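Local coordinates for carbohydrate binding module (Ruminococcus flavefaciens, PDB 4V1K), which probably binds plant cell-wall glycans as a non-catalytic module of the cellulosomal family 9 glycoside hydrolase Cel9A, at residues 26-31 with 122-127; 39-44 with 100-105; 72-77 with 96-101; 88-93 with 110-115. All blocks are in the same frame, centred on the assembly; numbering follows the deposited sequence.

Interaction 1 (26-31 with 122-127); sequences IGFSYK and FTIDSV
Phe28 reaches across the protein interior to meet Val127 with a ring face and Ile124 with its edge. Its chain leaves the backbone with CG anti to the carbonyl carbon (chi1 -55°), which sends the ring toward strand 121-131. CB remains on its own side, and the ring begins to make contact along its CD2-CE2 side. There CE2 comes within 4.0 Å of Val127 CG2, and that methyl sits over one ring face, 4.2 Å from the centroid and 17° off the normal. This is a CH-pi contact displaced toward the rim. The tip atom CZ meets a different methyl from a different side: Ile124 CD1 lies 4.0 Å from it, near the ring plane and thus at the edge. Ile124 approaches from the direction opposite to Phe28. The same CD1 also faces Ile26 CD1 at 4.2 Å, in one of two modelled conformers of Ile26. All four residues are buried, and no hydrogen bond joins the segments.

Ile124 and Val127, three positions apart, both turn inward because Asp125 and Ser126 together face Asn47 in a classic beta bulge, which resets the alternation of the strand. Pro10 and Ile110 also pack on Phe28. The strand axes cross at 43° with a closest approach of 10.6 Å, a spacing that leaves room for two layers of side chains. This is apolar packing between the facing sheets of a beta-sandwich, the fold common among carbohydrate binding modules.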
loop_
_atom_site.group_PDB
_atom_site.type_symbol
_atom_site.label_atom_id
_atom_site.label_comp_id
_atom_site.label_asym_id
_atom_site.label_seq_id
_atom_site.Cartn_x
_atom_site.Cartn_y
_atom_site.Cartn_z
ATOM N N ILE A 26 3.471 6.691 1.508
ATOM C CA ILE A 26 3.143 6.494 2.927
ATOM C C ILE A 26 3.452 5.060 3.319
ATOM O O ILE A 26 2.980 4.092 2.700
ATOM C CB ILE A 26 1.690 6.827 3.232
ATOM C CG1 ILE A 26 1.422 8.289 2.851
ATOM C CG2 ILE A 26 1.426 6.589 4.711
ATOM C CD1 ILE A 26 -0.005 8.591 2.473
ATOM N N GLY A 27 4.330 4.928 4.330
ATOM C CA GLY A 27 4.863 3.647 4.742
ATOM C C GLY A 27 4.164 2.993 5.931
ATOM O O GLY A 27 3.749 3.691 6.862
ATOM N N PHE A 28 4.082 1.652 5.879
ATOM C CA PHE A 28 3.602 0.815 6.981
ATOM C C PHE A 28 4.559 -0.341 7.198
ATOM O O PHE A 28 4.908 -1.064 6.260
ATOM C CB PHE A 28 2.192 0.305 6.718
ATOM C CG PHE A 28 1.215 1.392 6.425
ATOM C CD1 PHE A 28 0.584 2.065 7.479
ATOM C CD2 PHE A 28 0.942 1.769 5.115
ATOM C CE1 PHE A 28 -0.305 3.086 7.224
ATOM C CE2 PHE A 28 0.056 2.802 4.872
ATOM C CZ PHE A 28 -0.556 3.450 5.924
ATOM N N SER A 29 5.043 -0.478 8.431
ATOM C CA SER A 29 5.975 -1.540 8.768
ATOM C C SER A 29 5.266 -2.905 8.745
ATOM O O SER A 29 4.187 -3.068 9.331
ATOM C CB SER A 29 6.610 -1.306 10.168
ATOM O OG SER A 29 7.295 -0.052 10.273
ATOM N N TYR A 30 5.876 -3.899 8.091
ATOM C CA TYR A 30 5.277 -5.236 8.070
ATOM C C TYR A 30 5.087 -5.817 9.490
ATOM O O TYR A 30 4.128 -6.563 9.719
ATOM C CB TYR A 30 6.084 -6.192 7.217
ATOM C CG TYR A 30 5.895 -5.980 5.719
ATOM C CD1 TYR A 30 4.633 -6.201 5.092
ATOM C CD2 TYR A 30 6.974 -5.622 4.914
ATOM C CE1 TYR A 30 4.465 -6.031 3.714
ATOM C CE2 TYR A 30 6.814 -5.474 3.540
ATOM C CZ TYR A 30 5.574 -5.675 2.938
ATOM O OH TYR A 30 5.418 -5.542 1.554
ATOM N N LYS A 31 5.965 -5.464 10.425
ATOM C CA LYS A 31 5.832 -5.972 11.773
ATOM C C LYS A 31 4.486 -5.578 12.433
ATOM O O LYS A 31 3.991 -6.294 13.334
ATOM C CB LYS A 31 7.028 -5.557 12.641
ATOM C CG LYS A 31 7.127 -4.085 12.933
ATOM C CD LYS A 31 8.199 -3.797 13.972
ATOM C CE LYS A 31 8.687 -2.349 13.886
ATOM N NZ LYS A 31 9.898 -2.134 14.740
ATOM N N PHE A 122 -8.262 12.679 2.613
ATOM C CA PHE A 122 -8.861 11.347 2.801
ATOM C C PHE A 122 -8.221 10.642 3.980
ATOM O O PHE A 122 -7.163 11.051 4.464
ATOM C CB PHE A 122 -8.739 10.509 1.513
ATOM C CG PHE A 122 -7.315 10.126 1.160
ATOM C CD1 PHE A 122 -6.509 11.007 0.456
ATOM C CD2 PHE A 122 -6.792 8.897 1.492
ATOM C CE1 PHE A 122 -5.218 10.686 0.121
ATOM C CE2 PHE A 122 -5.481 8.561 1.155
ATOM C CZ PHE A 122 -4.693 9.455 0.464
ATOM N N THR A 123 -8.877 9.588 4.441
ATOM C CA THR A 123 -8.354 8.740 5.524
ATOM C C THR A 123 -8.077 7.328 5.033
ATOM O O THR A 123 -8.893 6.732 4.291
ATOM C CB THR A 123 -9.349 8.692 6.713
ATOM O OG1 THR A 123 -9.594 10.022 7.197
ATOM C CG2 THR A 123 -8.782 7.866 7.875
ATOM N N ILE A 124 -6.901 6.819 5.404
ATOM C CA ILE A 124 -6.570 5.392 5.224
ATOM C C ILE A 124 -7.175 4.654 6.413
ATOM O O ILE A 124 -6.633 4.682 7.564
ATOM C CB ILE A 124 -5.032 5.157 5.117
ATOM C CG1 ILE A 124 -4.480 5.909 3.899
ATOM C CG2 ILE A 124 -4.692 3.661 5.026
ATOM C CD1 ILE A 124 -2.955 5.902 3.825
ATOM N N ASP A 125 -8.301 4.000 6.148
ATOM C CA ASP A 125 -9.014 3.287 7.202
ATOM C C ASP A 125 -8.405 1.929 7.536
ATOM O O ASP A 125 -8.350 1.543 8.723
ATOM C CB ASP A 125 -10.476 3.115 6.823
ATOM C CG ASP A 125 -11.216 4.452 6.690
ATOM O OD1 ASP A 125 -11.080 5.334 7.561
ATOM O OD2 ASP A 125 -11.967 4.594 5.714
ATOM N N SER A 126 -7.984 1.195 6.506
ATOM C CA SER A 126 -7.309 -0.069 6.715
ATOM C C SER A 126 -6.359 -0.425 5.568
ATOM O O SER A 126 -6.516 0.082 4.457
ATOM C CB SER A 126 -8.325 -1.190 6.948
ATOM O OG SER A 126 -9.178 -1.394 5.846
ATOM N N VAL A 127 -5.379 -1.278 5.882
ATOM C CA VAL A 127 -4.492 -1.883 4.900
ATOM C C VAL A 127 -4.577 -3.397 5.142
ATOM O O VAL A 127 -4.473 -3.854 6.286
ATOM C CB VAL A 127 -3.040 -1.372 4.992
ATOM C CG1 VAL A 127 -2.197 -2.021 3.893
ATOM C CG2 VAL A 127 -2.986 0.155 4.921
#

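Interaction 2 (39-44 with 100-105); sequences EKITEV and SIIQTQ
Ile41 and Ile102 meet at about a right angle, methyl to methyl, with Ile41 CD1 4.2 Å from Ile102 CD1. Each side chain carries CG1 anti to the carbonyl carbon and is extended beyond it (Ile41 chi2 164°, Ile102 chi2 173°), which leaves a delta methyl at each tip to make the contact. Tyr30 packs against both isoleucines, its ring on Ile41 and its hydroxyl end on Ile102.

Lys40 behaves quite differently. Its aliphatic chain bends at every torsion past chi1 and curls over the backbone of Ser100, with Lys40 CD 4.1 Å from Ser100 CA. Lys40 NZ then stands 3.7 Å from Ser100 N, both of them donors and not hydrogen-bonded to each other; the ammonium pairs with Ser99 OG instead. Both Lys40 and Ser99 are modelled in two conformers, so this grip may be partial.

The contact fastens the loop between helix 96-99 and strand 109-114 to the start of strand 41-49, at one end of the beta-sandwich. A classic beta bulge, with Thr42 and Glu43 both facing Lys130, lies just beyond Ile41. A water sits between the segments, 3.2 Å from Ile102 O and only weakly placed against Glu39 O. Further along the loop, Gln103 OE1 accepts the backbone N-H of Gln105, N to OE1 3.0 Å, with the donor above the carbonyl plane, which ties the Gln103 amide back onto its own chain.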
loop_
_atom_site.group_PDB
_atom_site.type_symbol
_atom_site.label_atom_id
_atom_site.label_comp_id
_atom_site.label_asym_id
_atom_site.label_seq_id
_atom_site.Cartn_x
_atom_site.Cartn_y
_atom_site.Cartn_z
ATOM N N GLU A 39 5.140 -16.749 4.946
ATOM C CA GLU A 39 3.930 -16.406 4.195
ATOM C C GLU A 39 4.243 -15.581 2.922
ATOM O O GLU A 39 5.155 -14.788 2.932
ATOM C CB GLU A 39 2.922 -15.741 5.157
ATOM C CG GLU A 39 2.505 -16.736 6.241
ATOM C CD GLU A 39 1.670 -16.184 7.344
ATOM O OE1 GLU A 39 2.004 -15.117 7.912
ATOM O OE2 GLU A 39 0.700 -16.874 7.686
ATOM N N LYS A 40 3.501 -15.837 1.825
ATOM C CA LYS A 40 3.658 -15.146 0.525
ATOM C C LYS A 40 2.484 -14.193 0.282
ATOM O O LYS A 40 1.337 -14.645 0.278
ATOM C CB LYS A 40 3.672 -16.203 -0.586
ATOM C CG LYS A 40 4.136 -15.754 -1.968
ATOM C CD LYS A 40 5.630 -16.011 -2.202
ATOM C CE LYS A 40 5.902 -16.809 -3.479
ATOM N NZ LYS A 40 5.839 -16.033 -4.754
ATOM N N ILE A 41 2.760 -12.909 0.085
ATOM C CA ILE A 41 1.725 -11.886 -0.122
ATOM C C ILE A 41 1.341 -11.896 -1.613
ATOM O O ILE A 41 2.202 -11.716 -2.490
ATOM C CB ILE A 41 2.219 -10.496 0.319
ATOM C CG1 ILE A 41 2.550 -10.484 1.824
ATOM C CG2 ILE A 41 1.178 -9.416 -0.027
ATOM C CD1 ILE A 41 3.394 -9.302 2.238
ATOM N N THR A 42 0.046 -12.058 -1.884
ATOM C CA THR A 42 -0.487 -12.069 -3.242
ATOM C C THR A 42 -1.193 -10.775 -3.625
ATOM O O THR A 42 -1.274 -10.429 -4.818
ATOM C CB THR A 42 -1.477 -13.236 -3.434
ATOM O OG1 THR A 42 -2.445 -13.248 -2.378
ATOM C CG2 THR A 42 -0.730 -14.552 -3.439
ATOM N N GLU A 43 -1.725 -10.072 -2.638
ATOM C CA GLU A 43 -2.454 -8.832 -2.916
ATOM C C GLU A 43 -2.329 -7.894 -1.716
ATOM O O GLU A 43 -2.320 -8.358 -0.551
ATOM C CB GLU A 43 -3.923 -9.201 -3.226
ATOM C CG GLU A 43 -4.824 -8.149 -3.797
ATOM C CD GLU A 43 -6.182 -8.762 -4.214
ATOM O OE1 GLU A 43 -6.237 -9.753 -4.977
ATOM O OE2 GLU A 43 -7.210 -8.273 -3.767
ATOM N N VAL A 44 -2.310 -6.594 -1.999
ATOM C CA VAL A 44 -2.425 -5.544 -0.981
ATOM C C VAL A 44 -3.641 -4.677 -1.300
ATOM O O VAL A 44 -3.812 -4.270 -2.441
ATOM C CB VAL A 44 -1.173 -4.659 -0.940
ATOM C CG1 VAL A 44 -1.261 -3.633 0.178
ATOM C CG2 VAL A 44 0.066 -5.495 -0.744
ATOM N N SER A 100 8.038 -13.199 -4.026
ATOM C CA SER A 100 9.020 -14.166 -3.562
ATOM C C SER A 100 10.192 -13.547 -2.773
ATOM O O SER A 100 10.886 -14.278 -2.068
ATOM C CB SER A 100 9.520 -15.016 -4.729
ATOM O OG SER A 100 10.402 -14.258 -5.476
ATOM N N ILE A 101 10.383 -12.222 -2.863
ATOM C CA ILE A 101 11.518 -11.554 -2.217
ATOM C C ILE A 101 11.109 -10.404 -1.290
ATOM O O ILE A 101 11.984 -9.693 -0.774
ATOM C CB ILE A 101 12.572 -11.059 -3.235
ATOM C CG1 ILE A 101 11.939 -10.113 -4.240
ATOM C CG2 ILE A 101 13.286 -12.248 -3.888
ATOM C CD1 ILE A 101 12.912 -9.366 -5.124
ATOM N N ILE A 102 9.818 -10.259 -0.998
ATOM C CA ILE A 102 9.419 -9.246 0.011
ATOM C C ILE A 102 10.146 -9.490 1.351
ATOM O O ILE A 102 10.189 -10.651 1.860
ATOM C CB ILE A 102 7.884 -9.168 0.196
ATOM C CG1 ILE A 102 7.255 -8.520 -1.049
ATOM C CG2 ILE A 102 7.486 -8.398 1.454
ATOM C CD1 ILE A 102 5.736 -8.507 -1.102
ATOM N N GLN A 103 10.638 -8.380 1.927
ATOM C CA GLN A 103 11.316 -8.429 3.213
ATOM C C GLN A 103 10.363 -7.924 4.291
ATOM O O GLN A 103 10.105 -6.730 4.411
ATOM C CB GLN A 103 12.602 -7.578 3.190
ATOM C CG GLN A 103 13.285 -7.469 4.550
ATOM C CD GLN A 103 13.736 -8.810 5.090
ATOM O OE1 GLN A 103 12.914 -9.608 5.531
ATOM N NE2 GLN A 103 15.065 -9.046 5.115
ATOM N N THR A 104 9.800 -8.856 5.062
ATOM C CA THR A 104 8.930 -8.494 6.191
ATOM C C THR A 104 9.668 -8.266 7.509
ATOM O O THR A 104 9.082 -7.732 8.482
ATOM C CB THR A 104 7.849 -9.573 6.445
ATOM O OG1 THR A 104 8.451 -10.829 6.774
ATOM C CG2 THR A 104 6.960 -9.732 5.233
ATOM N N GLN A 105 10.941 -8.638 7.549
ATOM C CA GLN A 105 11.756 -8.563 8.766
ATOM C C GLN A 105 12.635 -7.309 8.793
ATOM O O GLN A 105 12.788 -6.603 7.779
ATOM C CB GLN A 105 12.676 -9.786 8.825
ATOM C CG GLN A 105 11.956 -11.131 8.664
ATOM C CD GLN A 105 12.861 -12.317 8.907
ATOM O OE1 GLN A 105 13.443 -12.449 9.969
ATOM N NE2 GLN A 105 12.977 -13.192 7.918
HETATM O O HOH W 1 7.409 -12.244 2.222
#

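Interaction 3 (72-77 with 96-101); sequences YWAMGD and SDISSI
Ala74 in strand 73-83 and Ile98 in the single-turn helix 96-99 bring their backbones close, their CA atoms 6.9 Å apart. The helix thus packs against the sheet of the beta-sandwich that contains strands 55-64 and 73-83. Its turn is defined by Ser100 N donating to Ser96 O at 3.1 Å, and the chain curls on as Ile101 N bonds to Ile98 O.

Ile98 carries the contact. Both it and Ala74 point their CB atoms toward each other, and the small Ala74 side chain is consistent with this close approach. With CG1 anti to the carbonyl carbon (chi1 -67°) and chi2 fully extended, the branch runs straight at the strand. Ala74 CB is met by two successive atoms of that branch, CG1 at 4.0 Å and CD1 at 3.9 Å. Met75, a selenomethionine introduced for the structure determination, has its CB pointing away from the helix and its side chain touching Trp115, so its part here is played by its backbone. Thr63, on the neighbouring strand 55-64, also packs on Ile98, while the backbone of Ala74 is hydrogen-bonded to that of the same threonine.

No hydrogen bond crosses between the two segments. Beyond Ala74 the tip of the isoleucine rests against peptide atoms, Ile98 CD1 lying 3.7 Å from Met75 O.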
loop_
_atom_site.group_PDB
_atom_site.type_symbol
_atom_site.label_atom_id
_atom_site.label_comp_id
_atom_site.label_asym_id
_atom_site.label_seq_id
_atom_site.Cartn_x
_atom_site.Cartn_y
_atom_site.Cartn_z
ATOM N N TYR A 72 17.363 -3.508 -2.539
ATOM C CA TYR A 72 16.460 -3.902 -1.450
ATOM C C TYR A 72 15.069 -3.262 -1.597
ATOM O O TYR A 72 14.368 -3.030 -0.606
ATOM C CB TYR A 72 17.037 -3.606 -0.039
ATOM C CG TYR A 72 18.362 -4.264 0.262
ATOM C CD1 TYR A 72 18.411 -5.627 0.587
ATOM C CD2 TYR A 72 19.533 -3.561 0.251
ATOM C CE1 TYR A 72 19.600 -6.248 0.892
ATOM C CE2 TYR A 72 20.743 -4.166 0.572
ATOM C CZ TYR A 72 20.775 -5.507 0.913
ATOM O OH TYR A 72 21.987 -6.146 1.237
ATOM N N TRP A 73 14.663 -3.027 -2.835
ATOM C CA TRP A 73 13.446 -2.264 -3.133
ATOM C C TRP A 73 12.850 -2.717 -4.448
ATOM O O TRP A 73 13.594 -2.972 -5.417
ATOM C CB TRP A 73 13.811 -0.784 -3.255
ATOM C CG TRP A 73 12.774 0.208 -3.714
ATOM C CD1 TRP A 73 12.808 0.916 -4.872
ATOM C CD2 TRP A 73 11.626 0.665 -3.002
ATOM N NE1 TRP A 73 11.762 1.779 -4.942
ATOM C CE2 TRP A 73 11.014 1.663 -3.792
ATOM C CE3 TRP A 73 11.052 0.330 -1.773
ATOM C CZ2 TRP A 73 9.857 2.343 -3.372
ATOM C CZ3 TRP A 73 9.921 0.995 -1.350
ATOM C CH2 TRP A 73 9.315 1.978 -2.161
ATOM N N ALA A 74 11.516 -2.812 -4.488
ATOM C CA ALA A 74 10.794 -3.099 -5.742
ATOM C C ALA A 74 9.489 -2.318 -5.760
ATOM O O ALA A 74 8.901 -2.070 -4.700
ATOM C CB ALA A 74 10.508 -4.599 -5.887
HETATM N N MSE A 75 9.030 -1.961 -6.959
HETATM C CA MSE A 75 7.748 -1.282 -7.163
HETATM C C MSE A 75 6.885 -2.029 -8.170
HETATM O O MSE A 75 7.393 -2.640 -9.146
HETATM C CB MSE A 75 7.933 0.168 -7.661
HETATM C CG MSE A 75 8.581 0.979 -6.545
HETATM SE SE MSE A 75 8.809 2.860 -7.116
HETATM C CE MSE A 75 7.164 3.403 -7.612
ATOM N N GLY A 76 5.571 -1.960 -7.928
ATOM C CA GLY A 76 4.605 -2.436 -8.878
ATOM C C GLY A 76 4.297 -1.427 -9.986
ATOM O O GLY A 76 4.818 -0.273 -9.993
ATOM N N ASP A 77 3.428 -1.847 -10.906
ATOM C CA ASP A 77 3.008 -0.980 -12.026
ATOM C C ASP A 77 2.135 0.187 -11.523
ATOM O O ASP A 77 1.525 0.109 -10.436
ATOM C CB ASP A 77 2.190 -1.790 -13.030
ATOM C CG ASP A 77 3.004 -2.788 -13.826
ATOM O OD1 ASP A 77 4.252 -2.665 -13.924
ATOM O OD2 ASP A 77 2.355 -3.710 -14.387
ATOM N N SER A 96 4.500 -12.322 -8.934
ATOM C CA SER A 96 5.224 -13.445 -8.332
ATOM C C SER A 96 6.689 -13.124 -8.063
ATOM O O SER A 96 7.209 -13.513 -7.018
ATOM C CB SER A 96 5.116 -14.705 -9.208
ATOM O OG SER A 96 3.760 -15.102 -9.250
ATOM N N ASP A 97 7.337 -12.405 -8.983
ATOM C CA ASP A 97 8.764 -12.072 -8.835
ATOM C C ASP A 97 9.039 -11.057 -7.726
ATOM O O ASP A 97 10.114 -10.988 -7.245
ATOM C CB ASP A 97 9.455 -11.685 -10.162
ATOM C CG ASP A 97 8.950 -10.358 -10.803
ATOM O OD1 ASP A 97 8.004 -9.707 -10.290
ATOM O OD2 ASP A 97 9.513 -9.980 -11.867
ATOM N N ILE A 98 8.057 -10.281 -7.329
ATOM C CA ILE A 98 8.197 -9.445 -6.122
ATOM C C ILE A 98 7.795 -10.212 -4.852
ATOM O O ILE A 98 8.502 -10.155 -3.828
ATOM C CB ILE A 98 7.389 -8.151 -6.290
ATOM C CG1 ILE A 98 8.016 -7.294 -7.402
ATOM C CG2 ILE A 98 7.347 -7.366 -4.975
ATOM C CD1 ILE A 98 7.314 -5.984 -7.641
ATOM N N SER A 99 6.665 -10.921 -4.897
ATOM C CA SER A 99 6.184 -11.610 -3.695
ATOM C C SER A 99 7.237 -12.589 -3.142
ATOM O O SER A 99 7.356 -12.754 -1.921
ATOM C CB SER A 99 4.833 -12.295 -3.934
ATOM O OG SER A 99 4.931 -13.310 -4.895
ATOM N N SER A 100 8.038 -13.199 -4.026
ATOM C CA SER A 100 9.020 -14.166 -3.562
ATOM C C SER A 100 10.192 -13.547 -2.773
ATOM O O SER A 100 10.886 -14.278 -2.068
ATOM C CB SER A 100 9.520 -15.016 -4.729
ATOM O OG SER A 100 10.402 -14.258 -5.476
ATOM N N ILE A 101 10.383 -12.222 -2.863
ATOM C CA ILE A 101 11.518 -11.554 -2.217
ATOM C C ILE A 101 11.109 -10.404 -1.290
ATOM O O ILE A 101 11.984 -9.693 -0.774
ATOM C CB ILE A 101 12.572 -11.059 -3.235
ATOM C CG1 ILE A 101 11.939 -10.113 -4.240
ATOM C CG2 ILE A 101 13.286 -12.248 -3.888
ATOM C CD1 ILE A 101 12.912 -9.366 -5.124
#

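Interaction 4 (88-93 with 110-115); sequences GTITWK and IKFGVW
Ile90 and Phe112 meet methyl to ring, as do Ile110 and Trp92, and in both pairs the aliphatic group comes at the edge of the aromatic one. Ile90 CD1 lies 3.7 Å from Phe112 CZ and 3.9 Å from Phe112 CE1, near the ring plane, the two side chains crossing at about a right angle. Ile90 is modelled in two conformers, so this fit describes one of them. In the second pair the roles of the strands are reversed: Ile110 CD1 sits 3.9 Å from Trp92 CZ3, at the benzo edge of the indole, as the side chains slide past each other in opposite directions. Both aromatic residues hold CG anti to the backbone N (Trp92 chi1 -179°), which carries the rings across the interior.

Ring-to-ring contacts extend the cluster beyond the two segments. Phe61 lies nearly parallel to Trp92 and is inclined to Phe112 at an intermediate angle, while Tyr57 is nearly parallel to Phe112. Polar links across the contact are absent, as expected of four buried apolar residues.

Strand 87-93 forms the border of the four-stranded sheet, its backbone hydrogen-bonded to strand 41-49. Strand 109-114 runs in the facing sheet between strands 25-29 and 55-64, so the contact joins the two layers of the beta-sandwich near the centre of the chain, before the second strand turns its corner at Trp115.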
loop_
_atom_site.group_PDB
_atom_site.type_symbol
_atom_site.label_atom_id
_atom_site.label_comp_id
_atom_site.label_asym_id
_atom_site.label_seq_id
_atom_site.Cartn_x
_atom_site.Cartn_y
_atom_site.Cartn_z
ATOM N N GLY A 88 -13.785 3.689 -0.809
ATOM C CA GLY A 88 -13.462 2.635 -1.753
ATOM C C GLY A 88 -12.138 1.966 -1.423
ATOM O O GLY A 88 -11.552 2.207 -0.357
ATOM N N THR A 89 -11.670 1.154 -2.367
ATOM C CA THR A 89 -10.527 0.274 -2.174
ATOM C C THR A 89 -9.564 0.347 -3.363
ATOM O O THR A 89 -9.990 0.307 -4.520
ATOM C CB THR A 89 -11.020 -1.176 -2.018
ATOM O OG1 THR A 89 -12.002 -1.218 -0.972
ATOM C CG2 THR A 89 -9.865 -2.139 -1.721
ATOM N N ILE A 90 -8.281 0.509 -3.064
ATOM C CA ILE A 90 -7.241 0.447 -4.070
ATOM C C ILE A 90 -6.507 -0.880 -3.878
ATOM O O ILE A 90 -6.039 -1.199 -2.789
ATOM C CB ILE A 90 -6.264 1.610 -3.915
ATOM C CG1 ILE A 90 -6.982 2.946 -4.137
ATOM C CG2 ILE A 90 -5.104 1.467 -4.880
ATOM C CD1 ILE A 90 -6.449 4.074 -3.289
ATOM N N THR A 91 -6.442 -1.652 -4.944
ATOM C CA THR A 91 -5.897 -3.008 -4.932
ATOM C C THR A 91 -4.620 -3.100 -5.789
ATOM O O THR A 91 -4.623 -2.678 -6.978
ATOM C CB THR A 91 -6.944 -3.998 -5.465
ATOM O OG1 THR A 91 -8.119 -3.929 -4.653
ATOM C CG2 THR A 91 -6.396 -5.425 -5.451
ATOM N N TRP A 92 -3.566 -3.686 -5.187
ATOM C CA TRP A 92 -2.360 -4.116 -5.917
ATOM C C TRP A 92 -2.222 -5.636 -5.925
ATOM O O TRP A 92 -2.080 -6.247 -4.886
ATOM C CB TRP A 92 -1.131 -3.495 -5.273
ATOM C CG TRP A 92 0.174 -3.827 -5.935
ATOM C CD1 TRP A 92 0.400 -3.962 -7.274
ATOM C CD2 TRP A 92 1.443 -4.069 -5.297
ATOM N NE1 TRP A 92 1.710 -4.259 -7.510
ATOM C CE2 TRP A 92 2.378 -4.337 -6.326
ATOM C CE3 TRP A 92 1.879 -4.074 -3.967
ATOM C CZ2 TRP A 92 3.723 -4.603 -6.079
ATOM C CZ3 TRP A 92 3.242 -4.346 -3.707
ATOM C CH2 TRP A 92 4.143 -4.610 -4.768
ATOM N N LYS A 93 -2.285 -6.226 -7.115
ATOM C CA LYS A 93 -2.013 -7.652 -7.300
ATOM C C LYS A 93 -0.495 -7.799 -7.441
ATOM O O LYS A 93 0.115 -7.283 -8.391
ATOM C CB LYS A 93 -2.766 -8.211 -8.533
ATOM C CG LYS A 93 -4.285 -7.993 -8.408
ATOM C CD LYS A 93 -5.129 -8.696 -9.436
ATOM C CE LYS A 93 -6.594 -8.593 -9.021
ATOM N NZ LYS A 93 -7.510 -9.265 -9.979
ATOM N N ILE A 110 5.804 -1.859 3.534
ATOM C CA ILE A 110 5.000 -1.648 2.355
ATOM C C ILE A 110 4.716 -0.154 2.251
ATOM O O ILE A 110 4.394 0.508 3.260
ATOM C CB ILE A 110 3.691 -2.517 2.389
ATOM C CG1 ILE A 110 2.865 -2.354 1.113
ATOM C CG2 ILE A 110 2.804 -2.184 3.600
ATOM C CD1 ILE A 110 3.474 -2.979 -0.104
ATOM N N LYS A 111 4.853 0.388 1.042
ATOM C CA LYS A 111 4.692 1.838 0.781
ATOM C C LYS A 111 3.576 2.088 -0.251
ATOM O O LYS A 111 3.554 1.472 -1.323
ATOM C CB LYS A 111 6.025 2.452 0.333
ATOM C CG LYS A 111 7.132 2.310 1.376
ATOM C CD LYS A 111 7.865 3.597 1.639
ATOM C CE LYS A 111 9.020 3.374 2.577
ATOM N NZ LYS A 111 9.117 4.509 3.530
ATOM N N PHE A 112 2.650 2.970 0.116
ATOM C CA PHE A 112 1.475 3.351 -0.688
ATOM C C PHE A 112 1.750 4.725 -1.276
ATOM O O PHE A 112 1.764 5.743 -0.562
ATOM C CB PHE A 112 0.240 3.358 0.224
ATOM C CG PHE A 112 -1.014 3.923 -0.393
ATOM C CD1 PHE A 112 -1.565 3.358 -1.530
ATOM C CD2 PHE A 112 -1.687 4.973 0.225
ATOM C CE1 PHE A 112 -2.757 3.852 -2.057
ATOM C CE2 PHE A 112 -2.858 5.477 -0.305
ATOM C CZ PHE A 112 -3.383 4.910 -1.439
ATOM N N GLY A 113 2.037 4.744 -2.567
ATOM C CA GLY A 113 2.373 5.972 -3.276
ATOM C C GLY A 113 1.115 6.639 -3.830
ATOM O O GLY A 113 0.283 5.987 -4.490
ATOM N N VAL A 114 0.976 7.934 -3.569
ATOM C CA VAL A 114 -0.137 8.727 -4.086
ATOM C C VAL A 114 0.413 9.801 -5.022
ATOM O O VAL A 114 0.935 10.835 -4.575
ATOM C CB VAL A 114 -0.974 9.389 -2.943
ATOM C CG1 VAL A 114 -2.218 10.063 -3.524
ATOM C CG2 VAL A 114 -1.401 8.356 -1.915
ATOM N N TRP A 115 0.340 9.550 -6.324
ATOM C CA TRP A 115 0.823 10.549 -7.296
ATOM C C TRP A 115 -0.217 11.648 -7.562
ATOM O O TRP A 115 0.149 12.798 -7.859
ATOM C CB TRP A 115 1.217 9.868 -8.608
ATOM C CG TRP A 115 2.223 8.726 -8.570
ATOM C CD1 TRP A 115 2.416 7.807 -9.585
ATOM C CD2 TRP A 115 3.170 8.371 -7.540
ATOM N NE1 TRP A 115 3.393 6.918 -9.251
ATOM C CE2 TRP A 115 3.875 7.227 -8.008
ATOM C CE3 TRP A 115 3.472 8.871 -6.254
ATOM C CZ2 TRP A 115 4.903 6.606 -7.256
ATOM C CZ3 TRP A 115 4.491 8.251 -5.519
ATOM C CH2 TRP A 115 5.172 7.112 -6.020
#

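In the fold
From the N terminus, interaction 1 opens first, at 26-31, and closes last, at 122-127, so the other three nest inside its loop. Interaction 2 starts at 39-44 and interaction 3 at 72-77; both end on the region after strand 87-93, sharing Ser100 and Ile101. Interaction 4, from 88-93 to 110-115, begins before those ends and finishes after them, and so crosses both. Interactions 1 and 4 join the facing sheets and meet where strands 25-29 and 109-114 are hydrogen-bonded neighbours. Interactions 2 and 3 fix helix 96-99 and its following loop between strands 41-49 and 73-83. Tyr30 connects interactions 1 and 2, and Trp92 reaches Ile98 between interactions 4 and 3.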